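Local coordinates for protein pullulanase (Klebsiella oxytoca, PDB 2YOC) that hydrolyses alpha-1,6-glucosidic linkages in pullulan and related alpha-glucans, as a glycosyl hydrolase secreted through a type 2 secretion system, at residues Gln531-Trp545 with Lys873-Asn887. Sequence-based numbering, arbitrary orientation.
Sequences QALNTLVAQTDSYNW and KSFTRDSYDSGDWFN. With CA (calcium ion), chain L.
Asp881 turns its carboxylate toward a calcium ion held by Ala538 and Asp541, so a backbone carbonyl and two acidic side chains gather at one point. The ion joins Ala538 O at 2.8 Å and Asp541 OD1 at 2.6 Å; Asp881 OD2 lies 3.0 Å from it, farther than either ligand, though the carboxylate's negative charge probably still favours the cation. Here the Ins domain, inserted between the second and third strands of the (beta/alpha)8 barrel, meets the loop after the eighth strand. Asn534, on helix 529-537, suits its place because its amide can donate: ND2 reaches Ser882 O at 3.1 Å, nearly straight (168°) but from above the carbonyl plane, while meeting the edge of the Phe886 ring. With CG anti to the backbone N (chi1 -161°), Tyr543 lays one ring face on the backbone of Gly883, Tyr543 CG to Gly883 CA 3.6 Å; the positive phi of this residue (53°) by itself favours glycine. The Tyr543 hydroxyl pairs with Asp421 at helix 419-423. Trp545 offers a broad flat surface to Tyr880, whose CA sits over the five-membered ring in a CH-pi contact and whose CB packs over the same indole face. Ser879 OG lies at that indole's edge, where it accepts from Lys873 NZ, and Asn887 clasps the same serine twice: ND2 donates to Ser879 O at 2.8 Å, while OD1 accepts from Ser879 OG at 2.7 Å.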
ATOM      1  N   GLN B 531     -14.554  -7.120 -47.230  1.00 90.95           N
ATOM      2  CA  GLN B 531     -13.242  -7.557 -46.793  1.00 89.30           C
ATOM      3  C   GLN B 531     -12.698  -8.787 -47.508  1.00 92.13           C
ATOM      4  O   GLN B 531     -11.482  -8.926 -47.624  1.00 92.53           O
ATOM      5  CB  GLN B 531     -13.122  -7.630 -45.255  1.00 89.68           C
ATOM      6  CG  GLN B 531     -13.952  -8.705 -44.577  1.00 97.07           C
ATOM      7  CD  GLN B 531     -13.302 -10.050 -44.720  1.00106.38           C
ATOM      8  OE1 GLN B 531     -12.071 -10.195 -44.660  1.00 92.22           O
ATOM      9  NE2 GLN B 531     -14.115 -11.043 -45.022  1.00100.88           N
ATOM     10  N   ALA B 532     -13.581  -9.672 -47.978  1.00 87.75           N
ATOM     11  CA  ALA B 532     -13.172 -10.880 -48.697  1.00 87.67           C
ATOM     12  C   ALA B 532     -12.418 -10.535 -50.000  1.00 89.09           C
ATOM     13  O   ALA B 532     -11.361 -11.116 -50.260  1.00 87.32           O
ATOM     14  CB  ALA B 532     -14.383 -11.749 -48.996  1.00 90.00           C
ATOM     15  N   LEU B 533     -12.949  -9.578 -50.790  1.00 85.15           N
ATOM     16  CA  LEU B 533     -12.318  -9.140 -52.031  1.00 86.11           C
ATOM     17  C   LEU B 533     -11.036  -8.365 -51.695  1.00 89.93           C
ATOM     18  O   LEU B 533     -10.005  -8.562 -52.347  1.00 90.08           O
ATOM     19  CB  LEU B 533     -13.291  -8.285 -52.891  1.00 87.09           C
ATOM     20  CG  LEU B 533     -12.710  -7.522 -54.105  1.00 92.55           C
ATOM     21  CD1 LEU B 533     -12.062  -8.459 -55.115  1.00 93.83           C
ATOM     22  CD2 LEU B 533     -13.774  -6.731 -54.815  1.00 96.63           C
ATOM     23  N   ASN B 534     -11.098  -7.516 -50.657  1.00 85.23           N
ATOM     24  CA  ASN B 534      -9.963  -6.713 -50.209  1.00 83.81           C
ATOM     25  C   ASN B 534      -8.735  -7.569 -49.892  1.00 87.61           C
ATOM     26  O   ASN B 534      -7.641  -7.231 -50.343  1.00 88.33           O
ATOM     27  CB  ASN B 534     -10.337  -5.842 -49.024  1.00 81.07           C
ATOM     28  CG  ASN B 534      -9.453  -4.634 -48.893  1.00 98.76           C
ATOM     29  OD1 ASN B 534      -9.276  -3.849 -49.842  1.00 83.41           O
ATOM     30  ND2 ASN B 534      -8.886  -4.465 -47.706  1.00 92.20           N
ATOM     31  N   THR B 535      -8.931  -8.711 -49.194  1.00 81.40           N
ATOM     32  CA  THR B 535      -7.882  -9.674 -48.850  1.00 79.37           C
ATOM     33  C   THR B 535      -7.073 -10.058 -50.106  1.00 82.77           C
ATOM     34  O   THR B 535      -5.840 -10.034 -50.075  1.00 81.55           O
ATOM     35  CB  THR B 535      -8.505 -10.888 -48.143  1.00 84.72           C
ATOM     36  OG1 THR B 535      -9.304 -10.450 -47.044  1.00 87.60           O
ATOM     37  CG2 THR B 535      -7.475 -11.882 -47.648  1.00 81.11           C
ATOM     38  N   LEU B 536      -7.781 -10.376 -51.207  1.00 79.58           N
ATOM     39  CA  LEU B 536      -7.191 -10.750 -52.488  1.00 79.75           C
ATOM     40  C   LEU B 536      -6.482  -9.557 -53.115  1.00 84.32           C
ATOM     41  O   LEU B 536      -5.369  -9.730 -53.621  1.00 85.07           O
ATOM     42  CB  LEU B 536      -8.260 -11.273 -53.454  1.00 81.04           C
ATOM     43  CG  LEU B 536      -9.036 -12.520 -53.041  1.00 85.42           C
ATOM     44  CD1 LEU B 536     -10.368 -12.531 -53.708  1.00 86.87           C
ATOM     45  CD2 LEU B 536      -8.276 -13.807 -53.370  1.00 84.55           C
ATOM     46  N   VAL B 537      -7.113  -8.349 -53.079  1.00 79.15           N
ATOM     47  CA  VAL B 537      -6.538  -7.121 -53.647  1.00 78.31           C
ATOM     48  C   VAL B 537      -5.190  -6.842 -53.017  1.00 83.18           C
ATOM     49  O   VAL B 537      -4.218  -6.563 -53.722  1.00 84.16           O
ATOM     50  CB  VAL B 537      -7.472  -5.904 -53.495  1.00 81.64           C
ATOM     51  CG1 VAL B 537      -6.823  -4.639 -54.057  1.00 80.56           C
ATOM     52  CG2 VAL B 537      -8.805  -6.167 -54.173  1.00 83.45           C
ATOM     53  N   ALA B 538      -5.150  -6.963 -51.685  1.00 78.51           N
ATOM     54  CA  ALA B 538      -4.033  -6.715 -50.796  1.00 77.19           C
ATOM     55  C   ALA B 538      -2.746  -7.465 -51.111  1.00 81.50           C
ATOM     56  O   ALA B 538      -1.676  -7.018 -50.688  1.00 81.73           O
ATOM     57  CB  ALA B 538      -4.459  -6.975 -49.359  1.00 77.43           C
ATOM     58  N   GLN B 539      -2.840  -8.602 -51.828  1.00 77.58           N
ATOM     59  CA  GLN B 539      -1.696  -9.433 -52.223  1.00 76.27           C
ATOM     60  C   GLN B 539      -0.959  -8.828 -53.422  1.00 78.21           C
ATOM     61  O   GLN B 539       0.226  -9.075 -53.594  1.00 77.51           O
ATOM     62  CB  GLN B 539      -2.168 -10.818 -52.629  1.00 78.30           C
ATOM     63  CG  GLN B 539      -3.005 -11.555 -51.604  1.00 91.78           C
ATOM     64  CD  GLN B 539      -3.676 -12.769 -52.208  1.00125.30           C
ATOM     65  OE1 GLN B 539      -3.522 -13.113 -53.401  1.00123.57           O
ATOM     66  NE2 GLN B 539      -4.451 -13.447 -51.388  1.00122.03           N
ATOM     67  N   THR B 540      -1.671  -8.084 -54.269  1.00 73.84           N
ATOM     68  CA  THR B 540      -1.138  -7.480 -55.483  1.00 74.63           C
ATOM     69  C   THR B 540      -1.219  -5.945 -55.479  1.00 81.63           C
ATOM     70  O   THR B 540      -1.078  -5.313 -56.542  1.00 79.86           O
ATOM     71  CB  THR B 540      -1.884  -8.053 -56.686  1.00 78.06           C
ATOM     72  OG1 THR B 540      -3.259  -7.630 -56.649  1.00 73.50           O
ATOM     73  CG2 THR B 540      -1.755  -9.564 -56.781  1.00 71.78           C
ATOM     74  N   ASP B 541      -1.482  -5.343 -54.294  1.00 81.19           N
ATOM     75  CA  ASP B 541      -1.569  -3.888 -54.190  1.00 81.91           C
ATOM     76  C   ASP B 541      -0.173  -3.238 -53.983  1.00 85.52           C
ATOM     77  O   ASP B 541       0.864  -3.936 -53.970  1.00 85.45           O
ATOM     78  CB  ASP B 541      -2.657  -3.433 -53.168  1.00 84.34           C
ATOM     79  CG  ASP B 541      -2.409  -3.626 -51.663  1.00109.04           C
ATOM     80  OD1 ASP B 541      -1.327  -4.148 -51.284  1.00110.64           O
ATOM     81  OD2 ASP B 541      -3.309  -3.270 -50.862  1.00120.62           O
ATOM     82  N   SER B 542      -0.161  -1.901 -53.874  1.00 80.44           N
ATOM     83  CA  SER B 542       1.015  -1.076 -53.639  1.00 78.40           C
ATOM     84  C   SER B 542       1.047  -0.656 -52.147  1.00 84.46           C
ATOM     85  O   SER B 542       1.951   0.081 -51.691  1.00 84.62           O
ATOM     86  CB  SER B 542       0.952   0.147 -54.543  1.00 78.71           C
ATOM     87  OG  SER B 542       1.040  -0.210 -55.912  1.00 82.79           O
ATOM     88  N   TYR B 543       0.054  -1.172 -51.386  1.00 80.74           N
ATOM     89  CA  TYR B 543      -0.148  -0.854 -49.980  1.00 79.21           C
ATOM     90  C   TYR B 543       0.418  -1.825 -48.947  1.00 82.50           C
ATOM     91  O   TYR B 543      -0.057  -2.951 -48.795  1.00 85.16           O
ATOM     92  CB  TYR B 543      -1.631  -0.546 -49.675  1.00 79.42           C
ATOM     93  CG  TYR B 543      -1.787   0.220 -48.387  1.00 77.85           C
ATOM     94  CD1 TYR B 543      -1.684  -0.422 -47.153  1.00 79.68           C
ATOM     95  CD2 TYR B 543      -1.966   1.596 -48.395  1.00 77.40           C
ATOM     96  CE1 TYR B 543      -1.734   0.295 -45.958  1.00 80.69           C
ATOM     97  CE2 TYR B 543      -2.024   2.325 -47.206  1.00 77.61           C
ATOM     98  CZ  TYR B 543      -1.911   1.669 -45.989  1.00 86.88           C
ATOM     99  OH  TYR B 543      -1.959   2.383 -44.814  1.00 90.94           O
ATOM    100  N   ASN B 544       1.368  -1.329 -48.180  1.00 74.85           N
ATOM    101  CA  ASN B 544       1.940  -1.977 -47.018  1.00 72.73           C
ATOM    102  C   ASN B 544       2.545  -0.866 -46.185  1.00 77.12           C
ATOM    103  O   ASN B 544       2.978   0.144 -46.750  1.00 76.60           O
ATOM    104  CB  ASN B 544       2.979  -3.044 -47.338  1.00 63.03           C
ATOM    105  CG  ASN B 544       3.262  -3.899 -46.124  1.00 79.26           C
ATOM    106  OD1 ASN B 544       3.821  -3.450 -45.118  1.00 74.20           O
ATOM    107  ND2 ASN B 544       2.799  -5.127 -46.132  1.00 73.39           N
ATOM    108  N   TRP B 545       2.518  -1.016 -44.843  1.00 72.92           N
ATOM    109  CA  TRP B 545       3.134  -0.044 -43.943  1.00 71.64           C
ATOM    110  C   TRP B 545       4.644  -0.031 -44.240  1.00 77.59           C
ATOM    111  O   TRP B 545       5.228   1.044 -44.436  1.00 78.17           O
ATOM    112  CB  TRP B 545       2.883  -0.448 -42.503  1.00 69.20           C
ATOM    113  CG  TRP B 545       1.491  -0.205 -42.005  1.00 69.73           C
ATOM    114  CD1 TRP B 545       0.517   0.557 -42.588  1.00 73.15           C
ATOM    115  CD2 TRP B 545       0.954  -0.652 -40.752  1.00 69.05           C
ATOM    116  NE1 TRP B 545      -0.617   0.566 -41.801  1.00 72.56           N
ATOM    117  CE2 TRP B 545      -0.372  -0.163 -40.663  1.00 73.36           C
ATOM    118  CE3 TRP B 545       1.452  -1.460 -39.712  1.00 69.83           C
ATOM    119  CZ2 TRP B 545      -1.201  -0.447 -39.568  1.00 72.60           C
ATOM    120  CZ3 TRP B 545       0.619  -1.769 -38.645  1.00 71.45           C
ATOM    121  CH2 TRP B 545      -0.682  -1.251 -38.569  1.00 72.58           C
ATOM    122  N   LYS B 873     -11.126   3.405 -39.662  1.00 71.96           N
ATOM    123  CA  LYS B 873     -10.618   2.260 -40.421  1.00 71.94           C
ATOM    124  C   LYS B 873     -11.743   1.196 -40.435  1.00 76.11           C
ATOM    125  O   LYS B 873     -11.506   0.027 -40.733  1.00 74.29           O
ATOM    126  CB  LYS B 873      -9.318   1.723 -39.760  1.00 72.82           C
ATOM    127  CG  LYS B 873      -8.128   2.631 -40.016  1.00 75.23           C
ATOM    128  CD  LYS B 873      -6.832   2.137 -39.396  1.00 84.05           C
ATOM    129  CE  LYS B 873      -5.704   3.130 -39.612  1.00 84.42           C
ATOM    130  NZ  LYS B 873      -4.413   2.631 -39.078  1.00 92.48           N
ATOM    131  N   SER B 874     -12.980   1.642 -40.144  1.00 74.92           N
ATOM    132  CA  SER B 874     -14.184   0.829 -40.006  1.00 77.35           C
ATOM    133  C   SER B 874     -13.938  -0.443 -39.180  1.00 81.56           C
ATOM    134  O   SER B 874     -14.256  -1.576 -39.566  1.00 80.54           O
ATOM    135  CB  SER B 874     -15.000   0.692 -41.302  1.00 84.50           C
ATOM    136  OG  SER B 874     -14.678  -0.404 -42.142  1.00 97.56           O
ATOM    137  N   PHE B 875     -13.297  -0.183 -38.016  1.00 78.14           N
ATOM    138  CA  PHE B 875     -12.929  -1.101 -36.939  1.00 77.51           C
ATOM    139  C   PHE B 875     -11.712  -2.003 -37.208  1.00 80.55           C
ATOM    140  O   PHE B 875     -11.462  -2.943 -36.435  1.00 80.15           O
ATOM    141  CB  PHE B 875     -14.162  -1.843 -36.370  1.00 80.24           C
ATOM    142  CG  PHE B 875     -15.267  -0.919 -35.895  1.00 82.52           C
ATOM    143  CD1 PHE B 875     -15.208  -0.322 -34.637  1.00 85.70           C
ATOM    144  CD2 PHE B 875     -16.355  -0.628 -36.712  1.00 85.59           C
ATOM    145  CE1 PHE B 875     -16.218   0.539 -34.203  1.00 86.94           C
ATOM    146  CE2 PHE B 875     -17.371   0.228 -36.273  1.00 89.24           C
ATOM    147  CZ  PHE B 875     -17.301   0.794 -35.019  1.00 87.20           C
ATOM    148  N   THR B 876     -10.926  -1.692 -38.269  1.00 75.23           N
ATOM    149  CA  THR B 876      -9.740  -2.488 -38.572  1.00 74.53           C
ATOM    150  C   THR B 876      -8.720  -2.279 -37.465  1.00 81.04           C
ATOM    151  O   THR B 876      -8.431  -1.134 -37.109  1.00 80.77           O
ATOM    152  CB  THR B 876      -9.178  -2.167 -39.957  1.00 75.42           C
ATOM    153  OG1 THR B 876     -10.238  -2.228 -40.897  1.00 76.16           O
ATOM    154  CG2 THR B 876      -8.105  -3.147 -40.392  1.00 72.47           C
ATOM    155  N   ARG B 877      -8.219  -3.377 -36.889  1.00 78.78           N
ATOM    156  CA  ARG B 877      -7.231  -3.318 -35.826  1.00 78.06           C
ATOM    157  C   ARG B 877      -5.814  -3.202 -36.415  1.00 85.36           C
ATOM    158  O   ARG B 877      -5.115  -2.212 -36.139  1.00 86.29           O
ATOM    159  CB  ARG B 877      -7.404  -4.507 -34.874  1.00 77.00           C
ATOM    160  CG  ARG B 877      -6.323  -4.648 -33.812  1.00 93.55           C
ATOM    161  CD  ARG B 877      -6.709  -5.641 -32.729  1.00111.11           C
ATOM    162  NE  ARG B 877      -6.672  -7.046 -33.157  1.00121.65           N
ATOM    163  CZ  ARG B 877      -5.618  -7.845 -33.013  1.00136.64           C
ATOM    164  NH1 ARG B 877      -4.475  -7.372 -32.529  1.00112.47           N
ATOM    165  NH2 ARG B 877      -5.683  -9.112 -33.397  1.00134.63           N
ATOM    166  N   ASP B 878      -5.405  -4.176 -37.256  1.00 82.97           N
ATOM    167  CA  ASP B 878      -4.058  -4.192 -37.851  1.00 82.41           C
ATOM    168  C   ASP B 878      -4.044  -3.894 -39.347  1.00 82.68           C
ATOM    169  O   ASP B 878      -3.722  -4.773 -40.149  1.00 83.97           O
ATOM    170  CB  ASP B 878      -3.338  -5.515 -37.526  1.00 84.45           C
ATOM    171  CG  ASP B 878      -1.841  -5.364 -37.413  1.00 96.27           C
ATOM    172  OD1 ASP B 878      -1.374  -4.268 -36.956  1.00 96.74           O
ATOM    173  OD2 ASP B 878      -1.131  -6.344 -37.711  1.00 99.97           O
ATOM    174  N   SER B 879      -4.351  -2.647 -39.708  1.00 74.20           N
ATOM    175  CA  SER B 879      -4.478  -2.180 -41.090  1.00 72.47           C
ATOM    176  C   SER B 879      -3.258  -2.236 -42.015  1.00 77.34           C
ATOM    177  O   SER B 879      -3.332  -1.672 -43.103  1.00 75.15           O
ATOM    178  CB  SER B 879      -5.135  -0.805 -41.125  1.00 71.47           C
ATOM    179  OG  SER B 879      -4.286   0.196 -40.594  1.00 67.07           O
ATOM    180  N   TYR B 880      -2.160  -2.941 -41.625  1.00 77.67           N
ATOM    181  CA  TYR B 880      -0.935  -3.059 -42.436  1.00 79.30           C
ATOM    182  C   TYR B 880      -1.134  -3.498 -43.885  1.00 86.01           C
ATOM    183  O   TYR B 880      -0.478  -2.964 -44.775  1.00 85.43           O
ATOM    184  CB  TYR B 880       0.192  -3.826 -41.730  1.00 81.43           C
ATOM    185  CG  TYR B 880       0.061  -5.329 -41.749  1.00 87.18           C
ATOM    186  CD1 TYR B 880      -0.710  -5.991 -40.800  1.00 90.39           C
ATOM    187  CD2 TYR B 880       0.743  -6.097 -42.691  1.00 88.94           C
ATOM    188  CE1 TYR B 880      -0.832  -7.381 -40.808  1.00 93.30           C
ATOM    189  CE2 TYR B 880       0.634  -7.487 -42.705  1.00 90.54           C
ATOM    190  CZ  TYR B 880      -0.159  -8.127 -41.764  1.00 99.68           C
ATOM    191  OH  TYR B 880      -0.270  -9.500 -41.767  1.00101.83           O
ATOM    192  N   ASP B 881      -2.033  -4.459 -44.121  1.00 84.99           N
ATOM    193  CA  ASP B 881      -2.331  -4.874 -45.477  1.00 86.21           C
ATOM    194  C   ASP B 881      -3.824  -4.921 -45.643  1.00 92.17           C
ATOM    195  O   ASP B 881      -4.398  -5.978 -45.894  1.00 94.26           O
ATOM    196  CB  ASP B 881      -1.607  -6.174 -45.899  1.00 88.14           C
ATOM    197  CG  ASP B 881      -1.065  -6.135 -47.334  1.00 95.80           C
ATOM    198  OD1 ASP B 881      -1.639  -5.374 -48.182  1.00 92.54           O
ATOM    199  OD2 ASP B 881      -0.079  -6.868 -47.622  1.00104.30           O
ATOM    200  N   SER B 882      -4.459  -3.761 -45.413  1.00 86.88           N
ATOM    201  CA  SER B 882      -5.897  -3.561 -45.563  1.00 86.56           C
ATOM    202  C   SER B 882      -6.122  -2.517 -46.648  1.00 88.22           C
ATOM    203  O   SER B 882      -7.239  -2.019 -46.836  1.00 89.85           O
ATOM    204  CB  SER B 882      -6.556  -3.210 -44.232  1.00 90.14           C
ATOM    205  OG  SER B 882      -6.734  -4.391 -43.463  1.00100.49           O
ATOM    206  N   GLY B 883      -5.039  -2.243 -47.378  1.00 80.81           N
ATOM    207  CA  GLY B 883      -4.987  -1.391 -48.558  1.00 79.35           C
ATOM    208  C   GLY B 883      -5.542   0.007 -48.470  1.00 78.79           C
ATOM    209  O   GLY B 883      -5.790   0.528 -47.384  1.00 75.33           O
ATOM    210  N   ASP B 884      -5.715   0.618 -49.648  1.00 77.22           N
ATOM    211  CA  ASP B 884      -6.242   1.968 -49.812  1.00 77.96           C
ATOM    212  C   ASP B 884      -7.649   2.076 -49.209  1.00 82.91           C
ATOM    213  O   ASP B 884      -7.976   3.108 -48.620  1.00 81.26           O
ATOM    214  CB  ASP B 884      -6.274   2.360 -51.303  1.00 81.38           C
ATOM    215  CG  ASP B 884      -4.924   2.500 -51.990  1.00 95.69           C
ATOM    216  OD1 ASP B 884      -3.983   3.027 -51.354  1.00 96.01           O
ATOM    217  OD2 ASP B 884      -4.829   2.143 -53.195  1.00103.24           O
ATOM    218  N   TRP B 885      -8.468   0.999 -49.339  1.00 81.67           N
ATOM    219  CA  TRP B 885      -9.835   0.966 -48.834  1.00 82.00           C
ATOM    220  C   TRP B 885      -9.988   1.324 -47.359  1.00 85.08           C
ATOM    221  O   TRP B 885     -10.611   2.339 -47.052  1.00 84.56           O
ATOM    222  CB  TRP B 885     -10.519  -0.361 -49.142  1.00 81.87           C
ATOM    223  CG  TRP B 885     -12.022  -0.276 -49.067  1.00 83.99           C
ATOM    224  CD1 TRP B 885     -12.831  -0.799 -48.100  1.00 86.84           C
ATOM    225  CD2 TRP B 885     -12.887   0.411 -49.985  1.00 84.86           C
ATOM    226  NE1 TRP B 885     -14.148  -0.498 -48.371  1.00 86.92           N
ATOM    227  CE2 TRP B 885     -14.212   0.228 -49.530  1.00 88.78           C
ATOM    228  CE3 TRP B 885     -12.669   1.155 -51.162  1.00 86.59           C
ATOM    229  CZ2 TRP B 885     -15.310   0.768 -50.199  1.00 89.17           C
ATOM    230  CZ3 TRP B 885     -13.760   1.677 -51.835  1.00 88.99           C
ATOM    231  CH2 TRP B 885     -15.062   1.490 -51.349  1.00 90.29           C
ATOM    232  N   PHE B 886      -9.425   0.514 -46.456  1.00 81.29           N
ATOM    233  CA  PHE B 886      -9.566   0.747 -45.019  1.00 80.34           C
ATOM    234  C   PHE B 886      -8.751   1.894 -44.438  1.00 80.74           C
ATOM    235  O   PHE B 886      -9.230   2.584 -43.542  1.00 80.21           O
ATOM    236  CB  PHE B 886      -9.401  -0.553 -44.224  1.00 82.45           C
ATOM    237  CG  PHE B 886     -10.537  -1.511 -44.466  1.00 85.55           C
ATOM    238  CD1 PHE B 886     -11.720  -1.413 -43.741  1.00 89.98           C
ATOM    239  CD2 PHE B 886     -10.445  -2.484 -45.453  1.00 89.56           C
ATOM    240  CE1 PHE B 886     -12.790  -2.288 -43.987  1.00 92.81           C
ATOM    241  CE2 PHE B 886     -11.516  -3.354 -45.708  1.00 93.94           C
ATOM    242  CZ  PHE B 886     -12.680  -3.252 -44.970  1.00 92.45           C
ATOM    243  N   ASN B 887      -7.550   2.124 -44.975  1.00 74.68           N
ATOM    244  CA  ASN B 887      -6.620   3.156 -44.527  1.00 71.21           C
ATOM    245  C   ASN B 887      -6.831   4.500 -45.223  1.00 74.29           C
ATOM    246  O   ASN B 887      -5.933   5.338 -45.261  1.00 74.32           O
ATOM    247  CB  ASN B 887      -5.206   2.652 -44.739  1.00 64.98           C
ATOM    248  CG  ASN B 887      -4.794   1.623 -43.748  1.00 69.72           C
ATOM    249  OD1 ASN B 887      -4.278   1.941 -42.667  1.00 82.53           O
ATOM    250  ND2 ASN B 887      -4.916   0.375 -44.138  1.00 45.85           N
TER
HETATM  251 CA    CA L2076       0.652  -5.592 -50.275  1.00106.30          CA